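Local coordinates for protein NAD(P)H dehydrogenase (quinone) (Mycobacterium tuberculosis, PDB 1XDI) that binds one FAD per subunit and reduces quinones to quinols with NADH or NADPH, and may contribute to resistance against reactive oxygen intermediates, at residues A[240-248]-A[258-266]; A[125-133]-A[141-149]. All blocks are in the same frame, centred on the assembly; numbering follows the deposited sequence.

Contact 1 (A[240-248]-A[258-266]); sequences LFKNARAAS and VTMTDGRTV
Met260 lays its terminal methyl on the ring of Phe241, and this meeting is the centre of the apolar part of the contact. CE stands 3.5 Å from the centroid of the Phe241 ring, only 19° off the ring normal but displaced toward the CD2-CE2 side, a CH-pi contact. The sulfur comes in obliquely: SD is 4.5 Å from the same centroid, which makes this a Met-aromatic pair as well. The two side chains cross at about a right angle. Met260 turns CG between its own backbone N and carbonyl carbon (chi1 50°) and bends twice more beyond it, which brings SD within 3.7 Å of Ala244 CB on its way to the ring. Val266 approaches Phe241 from the opposite direction and meets the rim rather than the face, with CG1 in the ring plane, 3.5 Å from CE2 of Phe241.

Beyond this apolar cluster the two segments pair as antiparallel strands. Thr259 N gives a nearly straight bond to Ser248 O, 3.1 Å at 172°. In return, Thr259 O receives Ser248 N at 3.0 Å and, more weakly, Ala247 N. Two residues thus face one, a classic beta bulge. Past Met260 the chain reverses in a type I turn to Gly263, and Asp262 OD1 accepts Arg264 N at 2.9 Å, forming an Asx turn.

Strand 239-241 is the outer strand of a parallel Rossmann-type sheet, whereas 246-251, 256-260 and 265-268 build a three-stranded antiparallel sheet beside it. Thr209 and Val211 of strand 208-211 pack on Phe241; Val211 also touches Met260. Strand 185-188 lies against the antiparallel sheet, with Val188 on Ala246 and Ile186 touching both Val258 and Val266.

Contact 2 (A[125-133]-A[141-149]); sequences GLARHRIKA and SEHEADVVL
Residues 129-133 and 141-145 run side by side as the two arms of a beta hairpin, their axes approaching to 4.5 Å with directions 152° apart. His129 with Ala145, Ile131 with His143 and Ala133 with Ser141 are hydrogen-bonded pairs, each linked by two backbone bonds; Ile131 N to His143 O measures 2.7 Å.

One face carries Arg130, Lys132, Glu142 and Glu144. Arg130 forms a salt-bridge network with the two glutamates: NH2 is 3.1 Å from Glu142 OE1 in a bent, weak hydrogen bond, with the guanidinium and carboxylate planes 86° apart, while Glu144 OE2 is modelled over one guanidinium face, its exact place uncertain. Arg128 bends at chi3 (-84°), which brings its guanidinium back across Glu144 CB. The guanidinium meets Asp146 at its edge, NE lying 3.3 Å from Asp146 OD1. Asp146 OD2 also accepts Arg4 N of strand 3-8. A water bridges Arg128 O and Glu144 OE1.

On the other face, Ile131 reaches Val148 of strand 147-150 tip to tip, CD1 of Ile131 being 3.5 Å from CG2 of Val148; Val6 adds to this apolar side. Ser141 OG lies in the plane of the His143 ring, 2.9 Å from its NE2. His129, whose CD2 touches Val148, binds Asp121 and Thr310 through its two ring nitrogens.

The hairpin is therefore two-sided. The Arg130-Glu142-Glu144 network and the separate Arg128-Asp146 salt bridge probably favour charged carboxylates; toward the FAD-domain sheet, apolar residues are interspersed with hydrogen-bonded histidines and a serine.

Read from the N terminus, contact 2 comes first: 125-133 and 141-149 close a short hairpin loop and lead into strand 147-150 of the parallel sheet that also holds strand 3-8. The chain then passes strand 185-188 and strand 208-211 before contact 1 closes a second local loop between 240-248 and 258-266. The two loops lie in series, neither nested nor crossed, with centres about 48 Å apart and nearest atoms about 33 Å apart. Both join a three-stranded antiparallel sheet to a parallel one, contact 2 on the FAD-binding side, contact 1 beside the second Rossmann-type sheet, probably the one for NAD(P)H.

Contact 1 (A[240-248]-A[258-266])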
loop_
_atom_site.group_PDB
_atom_site.type_symbol
_atom_site.label_atom_id
_atom_site.label_comp_id
_atom_site.label_asym_id
_atom_site.label_seq_id
_atom_site.Cartn_x
_atom_site.Cartn_y
_atom_site.Cartn_z
ATOM N N LEU A 240 -27.221 -31.885 -26.315
ATOM C CA LEU A 240 -26.434 -32.545 -25.262
ATOM C C LEU A 240 -27.186 -33.635 -24.501
ATOM O O LEU A 240 -28.379 -33.522 -24.287
ATOM C CB LEU A 240 -25.867 -31.548 -24.226
ATOM C CG LEU A 240 -26.854 -31.049 -23.170
ATOM C CD1 LEU A 240 -26.255 -30.304 -22.059
ATOM C CD2 LEU A 240 -27.840 -30.171 -23.889
ATOM N N PHE A 241 -26.475 -34.704 -24.133
ATOM C CA PHE A 241 -27.032 -35.763 -23.286
ATOM C C PHE A 241 -26.364 -35.417 -21.943
ATOM O O PHE A 241 -25.139 -35.591 -21.806
ATOM C CB PHE A 241 -26.546 -37.185 -23.667
ATOM C CG PHE A 241 -27.039 -37.696 -24.996
ATOM C CD1 PHE A 241 -28.373 -38.007 -25.195
ATOM C CD2 PHE A 241 -26.133 -37.905 -26.048
ATOM C CE1 PHE A 241 -28.793 -38.518 -26.408
ATOM C CE2 PHE A 241 -26.541 -38.413 -27.265
ATOM C CZ PHE A 241 -27.869 -38.726 -27.450
ATOM N N LYS A 242 -27.133 -34.933 -20.964
ATOM C CA LYS A 242 -26.555 -34.610 -19.643
ATOM C C LYS A 242 -26.278 -35.886 -18.894
ATOM O O LYS A 242 -26.930 -36.879 -19.141
ATOM C CB LYS A 242 -27.517 -33.803 -18.750
ATOM C CG LYS A 242 -27.855 -32.385 -19.209
ATOM C CD LYS A 242 -29.330 -32.123 -18.974
ATOM C CE LYS A 242 -29.674 -30.673 -19.094
ATOM N NZ LYS A 242 -29.753 -30.157 -17.700
ATOM N N ASN A 243 -25.327 -35.832 -17.969
ATOM C CA ASN A 243 -24.961 -36.939 -17.089
ATOM C C ASN A 243 -24.754 -38.285 -17.718
ATOM O O ASN A 243 -25.303 -39.283 -17.272
ATOM C CB ASN A 243 -25.994 -37.072 -15.979
ATOM C CG ASN A 243 -26.210 -35.776 -15.233
ATOM O OD1 ASN A 243 -25.252 -35.072 -14.876
ATOM N ND2 ASN A 243 -27.472 -35.447 -14.987
ATOM N N ALA A 244 -23.949 -38.328 -18.757
ATOM C CA ALA A 244 -23.698 -39.587 -19.392
ATOM C C ALA A 244 -22.217 -39.681 -19.651
ATOM O O ALA A 244 -21.537 -38.662 -19.815
ATOM C CB ALA A 244 -24.490 -39.683 -20.675
ATOM N N ARG A 245 -21.711 -40.906 -19.622
ATOM C CA ARG A 245 -20.308 -41.161 -19.875
ATOM C C ARG A 245 -20.272 -42.109 -21.084
ATOM O O ARG A 245 -21.175 -42.947 -21.280
ATOM C CB ARG A 245 -19.643 -41.834 -18.674
ATOM C CG ARG A 245 -19.817 -41.169 -17.285
ATOM C CD ARG A 245 -18.919 -41.912 -16.217
ATOM N NE ARG A 245 -19.188 -41.543 -14.814
ATOM C CZ ARG A 245 -18.526 -42.033 -13.748
ATOM N NH1 ARG A 245 -17.537 -42.920 -13.927
ATOM N NH2 ARG A 245 -18.854 -41.652 -12.497
ATOM N N ALA A 246 -19.246 -41.978 -21.910
ATOM C CA ALA A 246 -19.163 -42.850 -23.048
ATOM C C ALA A 246 -18.563 -44.205 -22.652
ATOM O O ALA A 246 -17.402 -44.294 -22.254
ATOM C CB ALA A 246 -18.345 -42.199 -24.111
ATOM N N ALA A 247 -19.366 -45.260 -22.760
ATOM C CA ALA A 247 -18.952 -46.624 -22.467
ATOM C C ALA A 247 -17.905 -47.069 -23.502
ATOM O O ALA A 247 -17.045 -47.896 -23.219
ATOM C CB ALA A 247 -20.161 -47.511 -22.523
ATOM N N SER A 248 -17.971 -46.503 -24.711
ATOM C CA SER A 248 -17.002 -46.814 -25.770
ATOM C C SER A 248 -17.244 -45.968 -27.020
ATOM O O SER A 248 -18.316 -45.366 -27.161
ATOM C CB SER A 248 -17.141 -48.263 -26.179
ATOM O OG SER A 248 -17.990 -48.343 -27.313
ATOM N N VAL A 258 -21.106 -43.734 -30.986
ATOM C CA VAL A 258 -20.765 -43.490 -29.569
ATOM C C VAL A 258 -21.784 -44.250 -28.709
ATOM O O VAL A 258 -23.000 -44.132 -28.921
ATOM C CB VAL A 258 -20.746 -41.947 -29.147
ATOM C CG1 VAL A 258 -20.397 -41.869 -27.704
ATOM C CG2 VAL A 258 -19.634 -41.134 -29.890
ATOM N N THR A 259 -21.298 -45.058 -27.773
ATOM C CA THR A 259 -22.202 -45.825 -26.903
ATOM C C THR A 259 -21.939 -45.427 -25.468
ATOM O O THR A 259 -20.790 -45.476 -25.016
ATOM C CB THR A 259 -21.958 -47.331 -26.987
ATOM O OG1 THR A 259 -21.872 -47.709 -28.355
ATOM C CG2 THR A 259 -23.085 -48.074 -26.353
ATOM N N MET A 260 -22.975 -45.045 -24.738
ATOM C CA MET A 260 -22.698 -44.644 -23.382
ATOM C C MET A 260 -23.246 -45.609 -22.356
ATOM O O MET A 260 -24.183 -46.339 -22.612
ATOM C CB MET A 260 -23.136 -43.182 -23.129
ATOM C CG MET A 260 -24.540 -42.805 -23.552
ATOM S SD MET A 260 -24.628 -41.071 -24.114
ATOM C CE MET A 260 -25.791 -41.169 -25.377
ATOM N N THR A 261 -22.612 -45.600 -21.191
ATOM C CA THR A 261 -22.918 -46.485 -20.073
ATOM C C THR A 261 -24.356 -46.806 -19.776
ATOM O O THR A 261 -24.620 -47.748 -19.045
ATOM C CB THR A 261 -22.283 -45.961 -18.817
ATOM O OG1 THR A 261 -22.912 -44.726 -18.464
ATOM C CG2 THR A 261 -20.804 -45.737 -19.064
ATOM N N ASP A 262 -25.275 -46.039 -20.339
ATOM C CA ASP A 262 -26.690 -46.289 -20.122
ATOM C C ASP A 262 -27.294 -47.161 -21.207
ATOM O O ASP A 262 -28.454 -47.561 -21.098
ATOM C CB ASP A 262 -27.481 -44.965 -20.044
ATOM C CG ASP A 262 -27.509 -44.184 -21.369
ATOM O OD1 ASP A 262 -26.912 -44.673 -22.355
ATOM O OD2 ASP A 262 -28.123 -43.073 -21.418
ATOM N N GLY A 263 -26.514 -47.423 -22.257
ATOM C CA GLY A 263 -26.983 -48.231 -23.359
ATOM C C GLY A 263 -27.416 -47.503 -24.631
ATOM O O GLY A 263 -27.282 -48.062 -25.733
ATOM N N ARG A 264 -27.937 -46.279 -24.502
ATOM C CA ARG A 264 -28.389 -45.497 -25.665
ATOM C C ARG A 264 -27.175 -45.219 -26.567
ATOM O O ARG A 264 -26.035 -45.379 -26.124
ATOM C CB ARG A 264 -29.033 -44.172 -25.194
ATOM C CG ARG A 264 -29.807 -44.295 -23.919
ATOM C CD ARG A 264 -31.153 -43.681 -23.992
ATOM N NE ARG A 264 -32.134 -44.568 -23.369
ATOM C CZ ARG A 264 -33.250 -45.006 -23.968
ATOM N NH1 ARG A 264 -33.540 -44.616 -25.218
ATOM N NH2 ARG A 264 -34.054 -45.875 -23.350
ATOM N N THR A 265 -27.396 -44.812 -27.816
ATOM C CA THR A 265 -26.252 -44.540 -28.679
ATOM C C THR A 265 -26.456 -43.250 -29.497
ATOM O O THR A 265 -27.570 -42.781 -29.554
ATOM C CB THR A 265 -26.005 -45.760 -29.622
ATOM O OG1 THR A 265 -27.249 -46.185 -30.184
ATOM C CG2 THR A 265 -25.375 -46.937 -28.856
ATOM N N VAL A 266 -25.398 -42.631 -30.049
ATOM C CA VAL A 266 -25.548 -41.450 -30.950
ATOM C C VAL A 266 -24.645 -41.780 -32.114
ATOM O O VAL A 266 -23.753 -42.628 -31.996
ATOM C CB VAL A 266 -24.994 -40.096 -30.449
ATOM C CG1 VAL A 266 -26.023 -39.009 -30.640
ATOM C CG2 VAL A 266 -24.569 -40.191 -29.053
#

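Contact 2 (A[125-133]-A[141-149])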
loop_
_atom_site.group_PDB
_atom_site.type_symbol
_atom_site.label_atom_id
_atom_site.label_comp_id
_atom_site.label_asym_id
_atom_site.label_seq_id
_atom_site.Cartn_x
_atom_site.Cartn_y
_atom_site.Cartn_z
ATOM N N GLY A 125 20.920 -39.817 -2.019
ATOM C CA GLY A 125 21.025 -38.597 -1.219
ATOM C C GLY A 125 22.059 -37.542 -1.534
ATOM O O GLY A 125 22.766 -37.102 -0.630
ATOM N N LEU A 126 22.151 -37.094 -2.776
ATOM C CA LEU A 126 23.150 -36.090 -3.063
ATOM C C LEU A 126 22.640 -34.698 -3.288
ATOM O O LEU A 126 21.498 -34.490 -3.637
ATOM C CB LEU A 126 23.947 -36.492 -4.267
ATOM C CG LEU A 126 24.486 -37.878 -4.020
ATOM C CD1 LEU A 126 24.158 -38.772 -5.231
ATOM C CD2 LEU A 126 25.976 -37.765 -3.701
ATOM N N ALA A 127 23.525 -33.736 -3.076
ATOM C CA ALA A 127 23.209 -32.337 -3.276
ATOM C C ALA A 127 23.142 -32.123 -4.789
ATOM O O ALA A 127 22.083 -31.848 -5.326
ATOM C CB ALA A 127 24.298 -31.463 -2.659
ATOM N N ARG A 128 24.274 -32.282 -5.473
ATOM C CA ARG A 128 24.337 -32.100 -6.909
ATOM C C ARG A 128 23.812 -33.333 -7.630
ATOM O O ARG A 128 24.174 -34.456 -7.303
ATOM C CB ARG A 128 25.789 -31.785 -7.316
ATOM C CG ARG A 128 26.123 -32.111 -8.777
ATOM C CD ARG A 128 27.529 -31.693 -9.214
ATOM N NE ARG A 128 27.576 -30.297 -9.621
ATOM C CZ ARG A 128 28.488 -29.795 -10.453
ATOM N NH1 ARG A 128 29.424 -30.598 -10.960
ATOM N NH2 ARG A 128 28.470 -28.497 -10.778
ATOM N N HIS A 129 22.967 -33.120 -8.632
ATOM C CA HIS A 129 22.361 -34.209 -9.381
ATOM C C HIS A 129 22.975 -34.465 -10.722
ATOM O O HIS A 129 23.855 -33.732 -11.176
ATOM C CB HIS A 129 20.905 -33.917 -9.551
ATOM C CG HIS A 129 20.221 -33.661 -8.254
ATOM N ND1 HIS A 129 20.128 -34.621 -7.271
ATOM C CD2 HIS A 129 19.588 -32.565 -7.773
ATOM C CE1 HIS A 129 19.460 -34.133 -6.247
ATOM N NE2 HIS A 129 19.119 -32.891 -6.526
ATOM N N ARG A 130 22.505 -35.524 -11.362
ATOM C CA ARG A 130 23.006 -35.903 -12.652
ATOM C C ARG A 130 21.850 -36.293 -13.575
ATOM O O ARG A 130 21.007 -37.138 -13.248
ATOM C CB ARG A 130 23.987 -37.058 -12.479
ATOM C CG ARG A 130 25.213 -36.917 -13.340
ATOM C CD ARG A 130 26.165 -38.100 -13.292
ATOM N NE ARG A 130 26.768 -38.136 -14.621
ATOM C CZ ARG A 130 28.007 -37.735 -14.901
ATOM N NH1 ARG A 130 28.805 -37.297 -13.916
ATOM N NH2 ARG A 130 28.419 -37.677 -16.178
ATOM N N ILE A 131 21.818 -35.667 -14.746
ATOM C CA ILE A 131 20.765 -35.907 -15.724
ATOM C C ILE A 131 21.295 -36.418 -17.043
ATOM O O ILE A 131 22.406 -36.077 -17.424
ATOM C CB ILE A 131 19.991 -34.648 -15.938
ATOM C CG1 ILE A 131 19.226 -34.359 -14.640
ATOM C CG2 ILE A 131 19.130 -34.770 -17.180
ATOM C CD1 ILE A 131 18.791 -32.924 -14.497
ATOM N N LYS A 132 20.507 -37.253 -17.730
ATOM C CA LYS A 132 20.911 -37.826 -19.016
ATOM C C LYS A 132 19.941 -37.400 -20.080
ATOM O O LYS A 132 18.737 -37.509 -19.872
ATOM C CB LYS A 132 20.921 -39.362 -18.934
ATOM C CG LYS A 132 20.909 -40.062 -20.293
ATOM C CD LYS A 132 21.310 -41.524 -20.199
ATOM C CE LYS A 132 20.181 -42.429 -19.701
ATOM N NZ LYS A 132 20.652 -43.841 -19.528
ATOM N N ALA A 133 20.431 -36.925 -21.218
ATOM C CA ALA A 133 19.507 -36.504 -22.285
ATOM C C ALA A 133 19.602 -37.520 -23.382
ATOM O O ALA A 133 20.690 -37.872 -23.783
ATOM C CB ALA A 133 19.886 -35.119 -22.824
ATOM N N SER A 141 23.907 -37.637 -23.889
ATOM C CA SER A 141 24.857 -36.817 -23.194
ATOM C C SER A 141 24.483 -36.844 -21.688
ATOM O O SER A 141 23.319 -37.094 -21.347
ATOM C CB SER A 141 24.823 -35.409 -23.779
ATOM O OG SER A 141 23.522 -34.850 -23.758
ATOM N N GLU A 142 25.443 -36.650 -20.782
ATOM C CA GLU A 142 25.134 -36.644 -19.344
ATOM C C GLU A 142 25.391 -35.224 -18.840
ATOM O O GLU A 142 26.248 -34.542 -19.368
ATOM C CB GLU A 142 25.985 -37.700 -18.594
ATOM C CG GLU A 142 25.269 -39.049 -18.513
ATOM C CD GLU A 142 26.120 -40.276 -18.098
ATOM O OE1 GLU A 142 26.898 -40.230 -17.107
ATOM O OE2 GLU A 142 25.958 -41.323 -18.779
ATOM N N HIS A 143 24.629 -34.757 -17.850
ATOM C CA HIS A 143 24.765 -33.381 -17.333
ATOM C C HIS A 143 24.666 -33.222 -15.792
ATOM O O HIS A 143 23.784 -33.798 -15.154
ATOM C CB HIS A 143 23.685 -32.499 -18.002
ATOM C CG HIS A 143 23.747 -32.479 -19.499
ATOM N ND1 HIS A 143 24.087 -31.347 -20.212
ATOM C CD2 HIS A 143 23.486 -33.441 -20.420
ATOM C CE1 HIS A 143 24.027 -31.612 -21.505
ATOM N NE2 HIS A 143 23.667 -32.875 -21.659
ATOM N N GLU A 144 25.573 -32.450 -15.175
ATOM C CA GLU A 144 25.554 -32.233 -13.725
ATOM C C GLU A 144 24.546 -31.139 -13.430
ATOM O O GLU A 144 24.429 -30.209 -14.216
ATOM C CB GLU A 144 26.912 -31.830 -13.214
ATOM C CG GLU A 144 28.003 -32.943 -13.279
ATOM C CD GLU A 144 27.619 -34.201 -12.442
ATOM O OE1 GLU A 144 27.395 -34.071 -11.205
ATOM O OE2 GLU A 144 27.544 -35.295 -13.055
ATOM N N ALA A 145 23.863 -31.253 -12.285
ATOM C CA ALA A 145 22.857 -30.257 -11.937
ATOM C C ALA A 145 22.755 -29.863 -10.475
ATOM O O ALA A 145 22.427 -30.645 -9.599
ATOM C CB ALA A 145 21.463 -30.748 -12.430
ATOM N N ASP A 146 23.082 -28.606 -10.264
ATOM C CA ASP A 146 22.971 -28.105 -8.946
ATOM C C ASP A 146 21.471 -27.963 -8.636
ATOM O O ASP A 146 21.032 -28.426 -7.614
ATOM C CB ASP A 146 23.818 -26.813 -8.836
ATOM C CG ASP A 146 25.318 -27.077 -8.969
ATOM O OD1 ASP A 146 25.849 -27.916 -8.194
ATOM O OD2 ASP A 146 25.904 -26.422 -9.864
ATOM N N VAL A 147 20.709 -27.406 -9.569
ATOM C CA VAL A 147 19.280 -27.190 -9.436
ATOM C C VAL A 147 18.591 -27.981 -10.543
ATOM O O VAL A 147 19.046 -27.957 -11.718
ATOM C CB VAL A 147 18.993 -25.712 -9.617
ATOM C CG1 VAL A 147 17.549 -25.429 -9.406
ATOM C CG2 VAL A 147 19.866 -24.890 -8.677
ATOM N N VAL A 148 17.524 -28.718 -10.276
ATOM C CA VAL A 148 16.867 -29.436 -11.351
ATOM C C VAL A 148 15.420 -29.005 -11.369
ATOM O O VAL A 148 14.811 -28.894 -10.322
ATOM C CB VAL A 148 16.953 -31.004 -11.193
ATOM C CG1 VAL A 148 16.154 -31.678 -12.270
ATOM C CG2 VAL A 148 18.390 -31.483 -11.297
ATOM N N LEU A 149 14.852 -28.740 -12.538
ATOM C CA LEU A 149 13.466 -28.286 -12.607
ATOM C C LEU A 149 12.649 -29.221 -13.460
ATOM O O LEU A 149 12.768 -29.122 -14.669
ATOM C CB LEU A 149 13.389 -26.894 -13.235
ATOM C CG LEU A 149 11.966 -26.558 -13.700
ATOM C CD1 LEU A 149 11.039 -26.539 -12.481
ATOM C CD2 LEU A 149 11.943 -25.234 -14.483
HETATM O O HOH W 1 26.116 -35.879 -8.806
#